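Local coordinates for protein congerin II (Conger myriaster, PDB 1IS3) that binds beta-galactosides such as lactose as a homodimeric galectin, although its physiological role is not yet known, at residues I41-D46 and L58-L63; Q71-K76 and E108-N113; G21-N26 and F80-H85. All blocks are in the same frame, centred on the assembly; numbering follows the deposited sequence.

Contact 1: residues I41-D46 and L58-L63; sequences IAMHMD and LVLNSL. With GAL (beta-D-galactopyranose), chain B.
His44 and Asn61 sit opposite each other on neighbouring antiparallel strands and reach from the same face of the sheet to one galactose. The imidazole, its CG anti to the backbone N (chi1 168°), presents its edge to the sugar, and His44 NE2 is hydrogen-bonded to galactose O4 at 2.8 Å. ND1 is hydrogen-bonded to Asn33 OD1, which would help set the rotation of the ring. Asn61 leads its amide away from the partner strand, and its ND2 gives a nearly straight bond (173°) to galactose O6, 2.8 Å away, and a second to Gln70 O. A carboxamide suits this place because both ends are used: OD1 accepts from the backbone N of Ser62 and from Arg112. Asp46 OD2, on the same face and 3.5 Å from galactose O4, is salt-bridged to Arg29 and Arg48, so it probably orients these two sugar-binding arginines. The strands, 40-48 and 57-64, form a beta hairpin in the sugar-binding sheet of the galectin sandwich, held by hydrogen-bonded pairs such as Asp46-Val59. The register against 57-64 slips by one between Ile41 and His44, where Ala42 and Met43 both face Val34 of strand 29-34, a classic bulge. The other face is apolar: Met45, extended beyond CG, carries its CE to 3.5 Å from Leu58 CD1, the two chains crossing obliquely, while Met43 SD touches Leu60 CD2 at 4.2 Å. Unbranched methionines suit this interior, where Phe97, Ile99, Val107 and Phe109 of the second sheet pack against them. Beyond the bulge, on the His44 face, Ile41 CD1 meets Leu63 CD2 at 3.9 Å.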
loop_
_atom_site.group_PDB
_atom_site.type_symbol
_atom_site.label_atom_id
_atom_site.label_comp_id
_atom_site.label_asym_id
_atom_site.label_seq_id
_atom_site.Cartn_x
_atom_site.Cartn_y
_atom_site.Cartn_z
ATOM N N ILE A 41 -13.920 -7.343 8.218
ATOM C CA ILE A 41 -13.878 -6.836 6.838
ATOM C C ILE A 41 -15.212 -6.173 6.565
ATOM O O ILE A 41 -16.276 -6.817 6.660
ATOM C CB ILE A 41 -13.634 -8.013 5.812
ATOM C CG1 ILE A 41 -12.295 -8.713 6.100
ATOM C CG2 ILE A 41 -13.600 -7.466 4.388
ATOM C CD1 ILE A 41 -12.131 -10.038 5.340
ATOM N N ALA A 42 -15.167 -4.891 6.254
ATOM C CA ALA A 42 -16.385 -4.147 5.960
ATOM C C ALA A 42 -16.904 -4.404 4.520
ATOM O O ALA A 42 -18.116 -4.407 4.245
ATOM C CB ALA A 42 -16.133 -2.642 6.129
ATOM N N MET A 43 -15.991 -4.646 3.575
ATOM C CA MET A 43 -16.405 -4.924 2.210
ATOM C C MET A 43 -15.466 -6.010 1.679
ATOM O O MET A 43 -14.260 -5.762 1.531
ATOM C CB MET A 43 -16.292 -3.644 1.388
ATOM C CG MET A 43 -17.026 -3.645 0.034
ATOM S SD MET A 43 -16.323 -4.778 -1.164
ATOM C CE MET A 43 -14.759 -4.015 -1.515
ATOM N N HIS A 44 -15.992 -7.226 1.534
ATOM C CA HIS A 44 -15.318 -8.350 0.908
ATOM C C HIS A 44 -15.893 -8.480 -0.517
ATOM O O HIS A 44 -17.107 -8.627 -0.617
ATOM C CB HIS A 44 -15.593 -9.618 1.726
ATOM C CG HIS A 44 -15.191 -10.960 1.070
ATOM N ND1 HIS A 44 -13.974 -11.481 0.927
ATOM C CD2 HIS A 44 -16.069 -11.934 0.591
ATOM C CE1 HIS A 44 -14.049 -12.694 0.415
ATOM N NE2 HIS A 44 -15.320 -12.957 0.216
ATOM N N MET A 45 -15.126 -8.451 -1.608
ATOM C CA MET A 45 -15.647 -8.584 -2.952
ATOM C C MET A 45 -14.932 -9.812 -3.526
ATOM O O MET A 45 -13.723 -9.786 -3.850
ATOM C CB MET A 45 -15.289 -7.332 -3.682
ATOM C CG MET A 45 -15.728 -7.407 -5.106
ATOM S SD MET A 45 -15.144 -5.908 -5.951
ATOM C CE MET A 45 -16.396 -5.976 -7.175
ATOM N N ASP A 46 -15.634 -10.934 -3.631
ATOM C CA ASP A 46 -15.042 -12.163 -4.081
ATOM C C ASP A 46 -15.380 -12.382 -5.551
ATOM O O ASP A 46 -16.519 -12.174 -5.986
ATOM C CB ASP A 46 -15.574 -13.275 -3.192
ATOM C CG ASP A 46 -14.753 -14.542 -3.244
ATOM O OD1 ASP A 46 -13.558 -14.494 -3.499
ATOM O OD2 ASP A 46 -15.303 -15.614 -3.019
ATOM N N LEU A 58 -19.802 -12.366 -8.926
ATOM C CA LEU A 58 -19.222 -11.584 -7.856
ATOM C C LEU A 58 -20.062 -11.809 -6.610
ATOM O O LEU A 58 -21.290 -11.822 -6.700
ATOM C CB LEU A 58 -19.208 -10.066 -8.138
ATOM C CG LEU A 58 -18.216 -9.507 -9.174
ATOM C CD1 LEU A 58 -18.431 -7.978 -9.263
ATOM C CD2 LEU A 58 -16.784 -9.822 -8.803
ATOM N N VAL A 59 -19.440 -12.004 -5.456
ATOM C CA VAL A 59 -20.172 -12.148 -4.209
ATOM C C VAL A 59 -19.607 -11.094 -3.246
ATOM O O VAL A 59 -18.376 -11.025 -3.038
ATOM C CB VAL A 59 -19.974 -13.580 -3.645
ATOM C CG1 VAL A 59 -20.650 -13.733 -2.271
ATOM C CG2 VAL A 59 -20.600 -14.590 -4.622
ATOM N N LEU A 60 -20.476 -10.263 -2.667
ATOM C CA LEU A 60 -20.073 -9.220 -1.732
ATOM C C LEU A 60 -20.637 -9.483 -0.333
ATOM O O LEU A 60 -21.789 -9.936 -0.188
ATOM C CB LEU A 60 -20.560 -7.860 -2.229
ATOM C CG LEU A 60 -19.851 -7.455 -3.525
ATOM C CD1 LEU A 60 -20.702 -7.881 -4.714
ATOM C CD2 LEU A 60 -19.597 -5.972 -3.512
ATOM N N ASN A 61 -19.838 -9.239 0.702
ATOM C CA ASN A 61 -20.291 -9.465 2.065
ATOM C C ASN A 61 -19.405 -8.758 3.088
ATOM O O ASN A 61 -18.401 -8.139 2.709
ATOM C CB ASN A 61 -20.319 -10.980 2.343
ATOM C CG ASN A 61 -21.352 -11.440 3.388
ATOM O OD1 ASN A 61 -21.913 -10.654 4.139
ATOM N ND2 ASN A 61 -21.613 -12.725 3.512
ATOM N N SER A 62 -19.790 -8.749 4.361
ATOM C CA SER A 62 -18.978 -8.227 5.436
ATOM C C SER A 62 -18.754 -9.382 6.406
ATOM O O SER A 62 -19.573 -10.327 6.525
ATOM C CB SER A 62 -19.721 -7.073 6.080
ATOM O OG SER A 62 -20.990 -7.522 6.551
ATOM N N LEU A 63 -17.634 -9.286 7.115
ATOM C CA LEU A 63 -17.186 -10.266 8.070
ATOM C C LEU A 63 -17.015 -9.531 9.381
ATOM O O LEU A 63 -16.292 -8.522 9.423
ATOM C CB LEU A 63 -15.852 -10.866 7.647
ATOM C CG LEU A 63 -15.190 -11.867 8.577
ATOM C CD1 LEU A 63 -16.017 -13.129 8.705
ATOM C CD2 LEU A 63 -13.864 -12.277 7.985
HETATM C C1 GAL B . -18.330 -18.078 1.700
HETATM C C2 GAL B . -16.821 -18.201 1.534
HETATM C C3 GAL B . -16.107 -17.043 2.216
HETATM C C4 GAL B . -16.676 -15.709 1.723
HETATM C C5 GAL B . -18.185 -15.706 1.931
HETATM C C6 GAL B . -18.834 -14.442 1.436
HETATM O O2 GAL B . -16.385 -19.421 2.102
HETATM O O3 GAL B . -14.718 -17.112 1.936
HETATM O O4 GAL B . -16.376 -15.512 0.346
HETATM O O5 GAL B . -18.786 -16.805 1.221
HETATM O O6 GAL B . -20.222 -14.448 1.719
#

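Contact 2: residues Q71-K76 and E108-N113; sequences QEERSK and EFPNRN. With BGC (beta-D-glucopyranose), chain C; GAL (beta-D-galactopyranose), chain B.
The guanidinium of Arg112 carries Phe109 CZ over the centre of one face, 3.6 Å above its plane, and takes the carbonyl oxygen of Gln71 at its edge. Arg112 NH1 makes the main bond to Gln71 O (2.7 Å, 156°) and NH2 a weak one. The Phe109 ring has Pro110 CD on one face and water 1 at its edge. In the galectin beta-sandwich this joins strand 68-75 of the sugar-binding sheet to the end of strand 106-110 in the opposite sheet. The extended Arg112 chain spans the gap, and its NH2 also bonds Asn61 OD1 and Ser62 OG, tying it to strand 57-64, whose Asn61 binds the galactose.

Glu73 comes toward Arg112 from the opposite direction, the carboxylate and guanidinium planes 71° apart, in a long salt bridge; its OE2 and Glu108 O each accept from water 1. Glu72 points away from this junction to the lactose. In one of its two modelled conformers, Arg74 forms a side-on salt bridge to Glu72 OE1 with NE and NH2, each at 2.9 Å. An acid suits the position because both sugars donate to Glu72 OE2: glucose O3, in a bond modelled doubtfully short, and galactose O6 at 2.8 Å.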
loop_
_atom_site.group_PDB
_atom_site.type_symbol
_atom_site.label_atom_id
_atom_site.label_comp_id
_atom_site.label_asym_id
_atom_site.label_seq_id
_atom_site.Cartn_x
_atom_site.Cartn_y
_atom_site.Cartn_z
ATOM N N GLN A 71 -25.032 -11.090 5.443
ATOM C CA GLN A 71 -25.864 -11.460 4.308
ATOM C C GLN A 71 -25.099 -11.163 2.999
ATOM O O GLN A 71 -24.671 -10.039 2.750
ATOM C CB GLN A 71 -27.138 -10.644 4.451
ATOM C CG GLN A 71 -28.184 -10.862 3.380
ATOM C CD GLN A 71 -28.648 -9.602 2.607
ATOM O OE1 GLN A 71 -29.497 -8.799 3.051
ATOM N NE2 GLN A 71 -28.150 -9.394 1.375
ATOM N N GLU A 72 -24.917 -12.172 2.152
ATOM C CA GLU A 72 -24.280 -12.019 0.828
ATOM C C GLU A 72 -25.122 -11.243 -0.173
ATOM O O GLU A 72 -26.361 -11.379 -0.189
ATOM C CB GLU A 72 -24.047 -13.302 0.064
ATOM C CG GLU A 72 -23.320 -14.319 0.845
ATOM C CD GLU A 72 -22.976 -15.554 0.038
ATOM O OE1 GLU A 72 -23.692 -15.953 -0.884
ATOM O OE2 GLU A 72 -21.955 -16.115 0.379
ATOM N N GLU A 73 -24.480 -10.461 -1.018
ATOM C CA GLU A 73 -25.112 -9.809 -2.144
ATOM C C GLU A 73 -24.356 -10.348 -3.325
ATOM O O GLU A 73 -23.154 -10.619 -3.226
ATOM C CB GLU A 73 -24.964 -8.308 -2.039
ATOM C CG GLU A 73 -26.049 -7.927 -1.001
ATOM C CD GLU A 73 -26.375 -6.459 -0.753
ATOM O OE1 GLU A 73 -26.878 -6.145 0.347
ATOM O OE2 GLU A 73 -26.128 -5.635 -1.648
ATOM N N ARG A 74 -25.049 -10.639 -4.417
ATOM C CA ARG A 74 -24.410 -11.199 -5.612
ATOM C C ARG A 74 -24.594 -10.375 -6.869
ATOM O O ARG A 74 -25.603 -9.678 -7.002
ATOM C CB ARG A 74 -24.935 -12.595 -5.881
ATOM C CG ARG A 74 -24.417 -13.556 -4.820
ATOM C CD ARG A 74 -25.313 -14.758 -4.549
ATOM N NE ARG A 74 -24.649 -15.700 -3.649
ATOM C CZ ARG A 74 -23.795 -16.614 -4.140
ATOM N NH1 ARG A 74 -23.555 -16.670 -5.455
ATOM N NH2 ARG A 74 -23.169 -17.472 -3.326
ATOM N N SER A 75 -23.598 -10.366 -7.768
ATOM C CA SER A 75 -23.730 -9.673 -9.015
ATOM C C SER A 75 -23.192 -10.624 -10.050
ATOM O O SER A 75 -22.219 -11.336 -9.916
ATOM C CB SER A 75 -22.926 -8.389 -9.044
ATOM O OG SER A 75 -23.037 -7.764 -10.310
ATOM N N LYS A 76 -23.823 -10.455 -11.183
ATOM C CA LYS A 76 -23.657 -11.232 -12.389
ATOM C C LYS A 76 -22.688 -10.465 -13.303
ATOM O O LYS A 76 -22.285 -10.954 -14.356
ATOM C CB LYS A 76 -25.099 -11.379 -12.922
ATOM C CG LYS A 76 -25.929 -10.003 -13.028
ATOM C CD LYS A 76 -26.399 -9.159 -11.744
ATOM C CE LYS A 76 -26.287 -7.628 -11.931
ATOM N NZ LYS A 76 -26.147 -6.859 -10.694
ATOM N N GLU A 108 -22.677 -1.416 -6.124
ATOM C CA GLU A 108 -22.757 -0.666 -4.874
ATOM C C GLU A 108 -23.038 -1.664 -3.760
ATOM O O GLU A 108 -23.745 -2.660 -3.990
ATOM C CB GLU A 108 -23.883 0.356 -4.881
ATOM C CG GLU A 108 -23.713 1.508 -5.853
ATOM C CD GLU A 108 -23.887 1.135 -7.322
ATOM O OE1 GLU A 108 -24.879 0.468 -7.647
ATOM O OE2 GLU A 108 -23.022 1.486 -8.138
ATOM N N PHE A 109 -22.548 -1.478 -2.549
ATOM C CA PHE A 109 -22.752 -2.427 -1.464
ATOM C C PHE A 109 -22.900 -1.552 -0.222
ATOM O O PHE A 109 -22.169 -0.565 -0.120
ATOM C CB PHE A 109 -21.525 -3.325 -1.389
ATOM C CG PHE A 109 -21.570 -4.320 -0.249
ATOM C CD1 PHE A 109 -22.431 -5.414 -0.311
ATOM C CD2 PHE A 109 -20.731 -4.126 0.865
ATOM C CE1 PHE A 109 -22.440 -6.312 0.756
ATOM C CE2 PHE A 109 -20.750 -5.030 1.924
ATOM C CZ PHE A 109 -21.604 -6.119 1.865
ATOM N N PRO A 110 -23.833 -1.754 0.710
ATOM C CA PRO A 110 -23.977 -0.921 1.892
ATOM C C PRO A 110 -22.737 -0.907 2.805
ATOM O O PRO A 110 -22.039 -1.911 3.018
ATOM C CB PRO A 110 -25.205 -1.495 2.590
ATOM C CG PRO A 110 -25.147 -2.953 2.231
ATOM C CD PRO A 110 -24.746 -2.905 0.760
ATOM N N ASN A 111 -22.511 0.264 3.385
ATOM C CA ASN A 111 -21.498 0.423 4.432
ATOM C C ASN A 111 -22.250 0.084 5.721
ATOM O O ASN A 111 -22.783 0.960 6.409
ATOM C CB ASN A 111 -21.023 1.863 4.444
ATOM C CG ASN A 111 -19.936 2.164 5.447
ATOM O OD1 ASN A 111 -19.283 3.193 5.310
ATOM N ND2 ASN A 111 -19.632 1.370 6.438
ATOM N N ARG A 112 -22.302 -1.190 6.064
ATOM C CA ARG A 112 -23.111 -1.706 7.158
ATOM C C ARG A 112 -22.754 -1.203 8.537
ATOM O O ARG A 112 -23.623 -1.014 9.395
ATOM C CB ARG A 112 -23.030 -3.220 7.139
ATOM C CG ARG A 112 -23.737 -3.772 5.907
ATOM C CD ARG A 112 -23.525 -5.268 5.750
ATOM N NE ARG A 112 -24.397 -5.813 4.716
ATOM C CZ ARG A 112 -24.262 -7.030 4.193
ATOM N NH1 ARG A 112 -25.128 -7.390 3.252
ATOM N NH2 ARG A 112 -23.289 -7.853 4.555
ATOM N N ASN A 113 -21.491 -0.928 8.830
ATOM C CA ASN A 113 -21.169 -0.421 10.157
ATOM C C ASN A 113 -21.142 1.088 10.210
ATOM O O ASN A 113 -20.914 1.646 11.275
ATOM C CB ASN A 113 -19.809 -0.883 10.640
ATOM C CG ASN A 113 -19.463 -2.328 10.403
ATOM O OD1 ASN A 113 -18.260 -2.577 10.246
ATOM N ND2 ASN A 113 -20.363 -3.304 10.255
HETATM C C2 BGC C . -22.541 -19.702 0.092
HETATM C C3 BGC C . -21.078 -19.336 -0.155
HETATM C C4 BGC C . -20.333 -19.309 1.176
HETATM C C5 BGC C . -20.504 -20.660 1.894
HETATM C C6 BGC C . -19.885 -20.671 3.275
HETATM C C1 BGC C . -22.601 -21.048 0.809
HETATM O O1 BGC C . -23.923 -21.369 1.076
HETATM O O2 BGC C . -23.239 -19.781 -1.142
HETATM O O3 BGC C . -20.996 -18.074 -0.789
HETATM O O4 BGC C . -18.935 -19.066 0.937
HETATM O O5 BGC C . -21.904 -20.963 2.059
HETATM O O6 BGC C . -20.424 -19.630 4.080
HETATM C C1 GAL B . -18.330 -18.078 1.700
HETATM C C2 GAL B . -16.821 -18.201 1.534
HETATM C C3 GAL B . -16.107 -17.043 2.216
HETATM C C4 GAL B . -16.676 -15.709 1.723
HETATM C C5 GAL B . -18.185 -15.706 1.931
HETATM C C6 GAL B . -18.834 -14.442 1.436
HETATM O O2 GAL B . -16.385 -19.421 2.102
HETATM O O3 GAL B . -14.718 -17.112 1.936
HETATM O O4 GAL B . -16.376 -15.512 0.346
HETATM O O5 GAL B . -18.786 -16.805 1.221
HETATM O O6 GAL B . -20.222 -14.448 1.719
HETATM O O HOH W 1 -23.936 -5.464 -3.819
#

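Contact 3: residues G21-N26 and F80-H85; sequences GVVNSN and FTKGDH
Val22 lays its CG2 over one face of the His85 imidazole, 3.7 Å from the ring centroid and 25° off the ring normal, a CH-pi contact with the methyl displaced toward the rim. The two side chains lie side by side and point the same way, as expected for a non-hydrogen-bonded antiparallel pair. Here the end of strand 17-23 meets the type II beta turn, Thr81 to Asp84, that leads into strand 85-92 of the five-stranded sheet in the galectin sandwich.

The tight part centres on Val23. Its N gives a straight bond (171°) to Asp84 O, while its own carbonyl accepts from Gly83 N, which lies well above the carbonyl plane. The valine side chain faces the turn, with CB 3.7 Å from Thr81 O and CG1, anti to the backbone N, 3.9 Å from Lys82 CA. A compact branched residue thus packs snugly against the turn backbone, and Phe49 and Phe86 pack against it as well. Glycine suits position 83 because the third residue of a type II turn has positive phi, here 86°, a conformation that most other residues adopt less readily.

Toward solvent the contact thins out. Asn24, Ser25 and Asn26 start their side chains away from the turn, and exposed Lys82 runs alongside their backbone through its methylenes, with CB 3.5 Å from Asn24 O. Such a chain offers apolar carbons to the loop while its charged end can stay in water. Water 2 lies in the plane of the His85 ring at its edge, 2.8 Å from His85 ND1.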
loop_
_atom_site.group_PDB
_atom_site.type_symbol
_atom_site.label_atom_id
_atom_site.label_comp_id
_atom_site.label_asym_id
_atom_site.label_seq_id
_atom_site.Cartn_x
_atom_site.Cartn_y
_atom_site.Cartn_z
ATOM N N GLY A 21 -4.245 -5.456 -11.198
ATOM C CA GLY A 21 -3.616 -6.716 -11.000
ATOM C C GLY A 21 -3.889 -7.669 -12.146
ATOM O O GLY A 21 -4.345 -7.277 -13.223
ATOM N N VAL A 22 -3.549 -8.920 -11.880
ATOM C CA VAL A 22 -3.623 -9.966 -12.888
ATOM C C VAL A 22 -4.238 -11.194 -12.235
ATOM O O VAL A 22 -3.826 -11.595 -11.129
ATOM C CB VAL A 22 -2.208 -10.392 -13.431
ATOM C CG1 VAL A 22 -2.387 -11.368 -14.612
ATOM C CG2 VAL A 22 -1.410 -9.192 -13.874
ATOM N N VAL A 23 -5.230 -11.783 -12.903
ATOM C CA VAL A 23 -5.848 -13.012 -12.413
ATOM C C VAL A 23 -4.984 -14.221 -12.791
ATOM O O VAL A 23 -4.502 -14.301 -13.922
ATOM C CB VAL A 23 -7.253 -13.157 -13.014
ATOM C CG1 VAL A 23 -7.916 -14.395 -12.443
ATOM C CG2 VAL A 23 -8.085 -11.915 -12.734
ATOM N N ASN A 24 -4.752 -15.170 -11.902
ATOM C CA ASN A 24 -3.975 -16.347 -12.238
ATOM C C ASN A 24 -4.667 -17.164 -13.299
ATOM O O ASN A 24 -5.903 -17.160 -13.373
ATOM C CB ASN A 24 -3.792 -17.294 -11.083
ATOM C CG ASN A 24 -3.015 -16.733 -9.908
ATOM O OD1 ASN A 24 -2.925 -17.408 -8.875
ATOM N ND2 ASN A 24 -2.433 -15.548 -9.921
ATOM N N SER A 25 -3.894 -17.904 -14.109
ATOM C CA SER A 25 -4.440 -18.817 -15.114
ATOM C C SER A 25 -4.893 -19.869 -14.056
ATOM O O SER A 25 -4.283 -20.094 -13.000
ATOM C CB SER A 25 -3.342 -19.516 -15.881
ATOM O OG SER A 25 -2.660 -18.486 -16.575
ATOM N N ASN A 26 -5.958 -20.570 -14.311
ATOM C CA ASN A 26 -6.530 -21.572 -13.425
ATOM C C ASN A 26 -7.074 -21.126 -12.079
ATOM O O ASN A 26 -7.288 -21.933 -11.169
ATOM C CB ASN A 26 -5.583 -22.779 -13.238
ATOM C CG ASN A 26 -5.035 -23.339 -14.561
ATOM O OD1 ASN A 26 -5.732 -23.423 -15.579
ATOM N ND2 ASN A 26 -3.750 -23.667 -14.581
ATOM N N PHE A 80 -14.128 -10.444 -16.166
ATOM C CA PHE A 80 -12.824 -10.883 -15.720
ATOM C C PHE A 80 -12.454 -12.105 -16.530
ATOM O O PHE A 80 -13.337 -12.930 -16.798
ATOM C CB PHE A 80 -12.842 -11.271 -14.224
ATOM C CG PHE A 80 -13.260 -10.110 -13.348
ATOM C CD1 PHE A 80 -12.336 -9.119 -13.019
ATOM C CD2 PHE A 80 -14.592 -9.988 -12.943
ATOM C CE1 PHE A 80 -12.761 -7.989 -12.293
ATOM C CE2 PHE A 80 -14.997 -8.868 -12.228
ATOM C CZ PHE A 80 -14.095 -7.867 -11.904
ATOM N N THR A 81 -11.187 -12.241 -16.908
ATOM C CA THR A 81 -10.706 -13.416 -17.582
ATOM C C THR A 81 -9.468 -13.942 -16.868
ATOM O O THR A 81 -8.576 -13.159 -16.518
ATOM C CB THR A 81 -10.383 -13.072 -19.049
ATOM O OG1 THR A 81 -11.599 -12.644 -19.640
ATOM C CG2 THR A 81 -9.849 -14.259 -19.842
ATOM N N LYS A 82 -9.374 -15.249 -16.630
ATOM C CA LYS A 82 -8.171 -15.844 -16.051
ATOM C C LYS A 82 -6.943 -15.553 -16.931
ATOM O O LYS A 82 -7.032 -15.636 -18.161
ATOM C CB LYS A 82 -8.341 -17.355 -15.931
ATOM C CG LYS A 82 -9.395 -17.755 -14.889
ATOM C CD LYS A 82 -9.572 -19.268 -14.692
ATOM C CE LYS A 82 -10.315 -19.875 -15.869
ATOM N NZ LYS A 82 -10.445 -21.313 -15.736
ATOM N N GLY A 83 -5.828 -15.177 -16.294
ATOM C CA GLY A 83 -4.590 -14.831 -16.961
ATOM C C GLY A 83 -4.532 -13.360 -17.390
ATOM O O GLY A 83 -3.472 -12.881 -17.856
ATOM N N ASP A 84 -5.616 -12.601 -17.248
ATOM C CA ASP A 84 -5.675 -11.222 -17.696
ATOM C C ASP A 84 -5.654 -10.191 -16.577
ATOM O O ASP A 84 -5.918 -10.497 -15.423
ATOM C CB ASP A 84 -6.933 -11.025 -18.539
ATOM C CG ASP A 84 -6.893 -11.703 -19.918
ATOM O OD1 ASP A 84 -7.887 -11.594 -20.650
ATOM O OD2 ASP A 84 -5.883 -12.307 -20.290
ATOM N N HIS A 85 -5.343 -8.948 -16.944
ATOM C CA HIS A 85 -5.327 -7.826 -16.022
ATOM C C HIS A 85 -6.728 -7.349 -15.664
ATOM O O HIS A 85 -7.699 -7.573 -16.413
ATOM C CB HIS A 85 -4.604 -6.618 -16.612
ATOM C CG HIS A 85 -3.137 -6.930 -16.777
ATOM N ND1 HIS A 85 -2.092 -6.512 -16.065
ATOM C CD2 HIS A 85 -2.657 -7.782 -17.748
ATOM C CE1 HIS A 85 -1.004 -7.081 -16.562
ATOM N NE2 HIS A 85 -1.357 -7.851 -17.579
HETATM O O HOH W 2 -2.388 -4.666 -14.018
#

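In the fold
Contacts 1 and 2 are neighbours, their centres about 7 Å apart, and share the sugar-binding sheet: strand 57-64 pairs with 40-48 on one side and with 68-75 on the other, so the galactose is held by residues of both contacts. Contact 2 also reaches across the sandwich to strand 106-110 of the five-stranded sheet. Contact 3 belongs to that sheet too, but lies about 24 Å from contact 2 and 20 Å from contact 1, centre to centre, away from the sugar. Along the chain contact 1 closes before contact 2 opens and falls wholly between the segments of contact 3, whereas contacts 2 and 3 interleave. Leu58 and Phe80 pack together, linking contacts 1 and 3.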